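Xyloglucan-specific endo-beta-1,4-glucanase (Uncultured bacterium, PDB 4W84) probably hydrolyses internal beta-1,4-glucosidic linkages in the glucan backbone of xyloglucan, as a TIM-barrel glycoside hydrolase of family 5. Local coordinates at residues R59-F64 with D101-T106. The protein carries 1 engineered substitution. Residues are numbered along the deposited sequence; the frame is centred on the assembly and turned at random.
Sequences RIPVTF and DTHHET
Asp101 uses its two carboxylate oxygens differently against Arg59 and Val62. Its OD1 accepts a hydrogen bond from the backbone N of Val62 at 2.9 Å, nearly along the C-O direction. OD2 accepts a hydrogen bond from His103 ND1 through its syn lone pair; this bond, 2.7 Å between ND1 and OD2, lies in the imidazole plane. The same OD2 sits over one face of the Arg59 guanidinium, 3.2 Å from NH2, the guanidinium and carboxylate planes 83° apart. That salt bridge is therefore electrostatic, since no N-H points at the oxygen. Arg59 gets there with an extended chain, CG anti to the backbone N (chi1 -179°), and its N-H groups go instead to Glu145, Glu271, Asn148 and Asn17. Pro61 CB lies over one face of the His103 ring, a CH-pi contact 3.5 Å from the centroid. Arg59 NH1 approaches the edge of the same ring.

Thr63 OG1 accepts a hydrogen bond from the backbone N of His104 at 3.0 Å and also bonds to Asp23 O. Glu105, bent at chi2 (-53°), folds its carboxylate back so that the syn lone pair of OE2 meets Phe64 N in an almost straight bond of 2.7 Å. The Phe64 ring presents its edge to Asp101 O, 3.5 Å from CE2, while Thr102 CG2 packs near CD2.

The contact joins the C-terminal ends of adjacent parallel strands 57-60 and 97-101, the catalytic side of a TIM barrel, where His103 NE2 weakly bonds a bound Tris molecule, probably from the crystallisation liquor. Val62 packs against Trp80 and Val84 of helix 78-93, and Trp80 also meets the Phe64 ring nearly at a right angle.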
loop_
_atom_site.group_PDB
_atom_site.type_symbol
_atom_site.label_atom_id
_atom_site.label_comp_id
_atom_site.label_asym_id
_atom_site.label_seq_id
_atom_site.Cartn_x
_atom_site.Cartn_y
_atom_site.Cartn_z
ATOM N N ARG A 59 0.000 -6.472 -3.216
ATOM C CA ARG A 59 0.178 -5.066 -3.548
ATOM C C ARG A 59 1.509 -4.924 -4.271
ATOM O O ARG A 59 2.527 -5.449 -3.822
ATOM C CB ARG A 59 0.126 -4.193 -2.284
ATOM C CG ARG A 59 0.281 -2.675 -2.517
ATOM C CD ARG A 59 -0.122 -1.973 -1.228
ATOM N NE ARG A 59 -0.083 -0.505 -1.198
ATOM C CZ ARG A 59 0.936 0.210 -0.720
ATOM N NH1 ARG A 59 2.055 -0.389 -0.329
ATOM N NH2 ARG A 59 0.850 1.535 -0.660
ATOM N N ILE A 60 1.483 -4.243 -5.415
ATOM C CA ILE A 60 2.659 -4.089 -6.261
ATOM C C ILE A 60 3.023 -2.619 -6.253
ATOM O O ILE A 60 2.477 -1.812 -7.016
ATOM C CB ILE A 60 2.374 -4.590 -7.690
ATOM C CG1 ILE A 60 1.944 -6.061 -7.635
ATOM C CG2 ILE A 60 3.594 -4.409 -8.606
ATOM C CD1 ILE A 60 1.439 -6.619 -8.990
ATOM N N PRO A 61 3.921 -2.249 -5.337
ATOM C CA PRO A 61 4.318 -0.842 -5.287
ATOM C C PRO A 61 5.208 -0.508 -6.474
ATOM O O PRO A 61 6.109 -1.291 -6.807
ATOM C CB PRO A 61 5.076 -0.725 -3.957
ATOM C CG PRO A 61 5.408 -2.137 -3.538
ATOM C CD PRO A 61 4.416 -3.048 -4.196
ATOM N N VAL A 62 4.950 0.628 -7.124
ATOM C CA VAL A 62 5.742 1.015 -8.284
ATOM C C VAL A 62 6.110 2.494 -8.191
ATOM O O VAL A 62 5.242 3.341 -7.975
ATOM C CB VAL A 62 4.979 0.782 -9.611
ATOM C CG1 VAL A 62 5.880 1.093 -10.793
ATOM C CG2 VAL A 62 4.475 -0.671 -9.711
ATOM N N THR A 63 7.391 2.802 -8.354
ATOM C CA THR A 63 7.806 4.198 -8.437
ATOM C C THR A 63 8.018 4.528 -9.910
ATOM O O THR A 63 8.830 3.889 -10.587
ATOM C CB THR A 63 9.097 4.463 -7.654
ATOM O OG1 THR A 63 8.907 4.088 -6.278
ATOM C CG2 THR A 63 9.454 5.958 -7.722
ATOM N N PHE A 64 7.279 5.513 -10.403
ATOM C CA PHE A 64 7.303 5.853 -11.824
ATOM C C PHE A 64 8.263 6.979 -12.190
ATOM O O PHE A 64 8.763 7.029 -13.315
ATOM C CB PHE A 64 5.892 6.202 -12.284
ATOM C CG PHE A 64 4.980 5.005 -12.323
ATOM C CD1 PHE A 64 4.932 4.197 -13.448
ATOM C CD2 PHE A 64 4.209 4.665 -11.216
ATOM C CE1 PHE A 64 4.107 3.072 -13.481
ATOM C CE2 PHE A 64 3.372 3.547 -11.248
ATOM C CZ PHE A 64 3.332 2.751 -12.383
ATOM N N ASP A 101 -0.068 0.642 -7.130
ATOM C CA ASP A 101 0.007 2.019 -6.655
ATOM C C ASP A 101 1.008 2.853 -7.445
ATOM O O ASP A 101 1.599 2.367 -8.410
ATOM C CB ASP A 101 0.316 2.068 -5.146
ATOM C CG ASP A 101 1.812 1.924 -4.819
ATOM O OD1 ASP A 101 2.658 1.850 -5.741
ATOM O OD2 ASP A 101 2.143 1.922 -3.605
ATOM N N THR A 102 1.129 4.128 -7.089
ATOM C CA THR A 102 2.367 4.869 -7.352
ATOM C C THR A 102 3.026 4.963 -5.991
ATOM O O THR A 102 2.326 4.967 -4.968
ATOM C CB THR A 102 2.160 6.283 -7.937
ATOM O OG1 THR A 102 1.619 7.163 -6.939
ATOM C CG2 THR A 102 1.248 6.228 -9.159
ATOM N N HIS A 103 4.356 5.023 -5.958
ATOM C CA HIS A 103 5.030 4.775 -4.684
ATOM C C HIS A 103 5.952 5.914 -4.272
ATOM O O HIS A 103 5.456 6.911 -3.762
ATOM C CB HIS A 103 5.728 3.402 -4.647
ATOM C CG HIS A 103 5.754 2.789 -3.281
ATOM N ND1 HIS A 103 4.627 2.265 -2.674
ATOM C CD2 HIS A 103 6.762 2.648 -2.387
ATOM C CE1 HIS A 103 4.947 1.823 -1.469
ATOM N NE2 HIS A 103 6.236 2.052 -1.268
ATOM N N HIS A 104 7.261 5.780 -4.468
ATOM C CA HIS A 104 8.181 6.827 -3.984
ATOM C C HIS A 104 8.228 8.051 -4.892
ATOM O O HIS A 104 9.277 8.689 -5.032
ATOM C CB HIS A 104 9.595 6.273 -3.758
ATOM C CG HIS A 104 9.675 5.275 -2.642
ATOM N ND1 HIS A 104 9.244 5.558 -1.361
ATOM C CD2 HIS A 104 10.141 4.002 -2.613
ATOM C CE1 HIS A 104 9.431 4.496 -0.592
ATOM N NE2 HIS A 104 9.975 3.540 -1.325
ATOM N N GLU A 105 7.089 8.395 -5.494
ATOM C CA GLU A 105 6.974 9.654 -6.230
ATOM C C GLU A 105 7.310 10.799 -5.283
ATOM O O GLU A 105 7.675 11.899 -5.715
ATOM C CB GLU A 105 5.536 9.855 -6.715
ATOM C CG GLU A 105 4.907 8.626 -7.372
ATOM C CD GLU A 105 5.740 8.039 -8.502
ATOM O OE1 GLU A 105 6.459 8.793 -9.190
ATOM O OE2 GLU A 105 5.674 6.799 -8.720
ATOM N N THR A 106 7.160 10.521 -3.992
ATOM C CA THR A 106 7.414 11.473 -2.914
ATOM C C THR A 106 8.889 11.885 -2.804
ATOM O O THR A 106 9.216 12.886 -2.135
ATOM C CB THR A 106 6.961 10.878 -1.563
ATOM O OG1 THR A 106 7.311 9.484 -1.516
ATOM C CG2 THR A 106 5.451 11.004 -1.383
#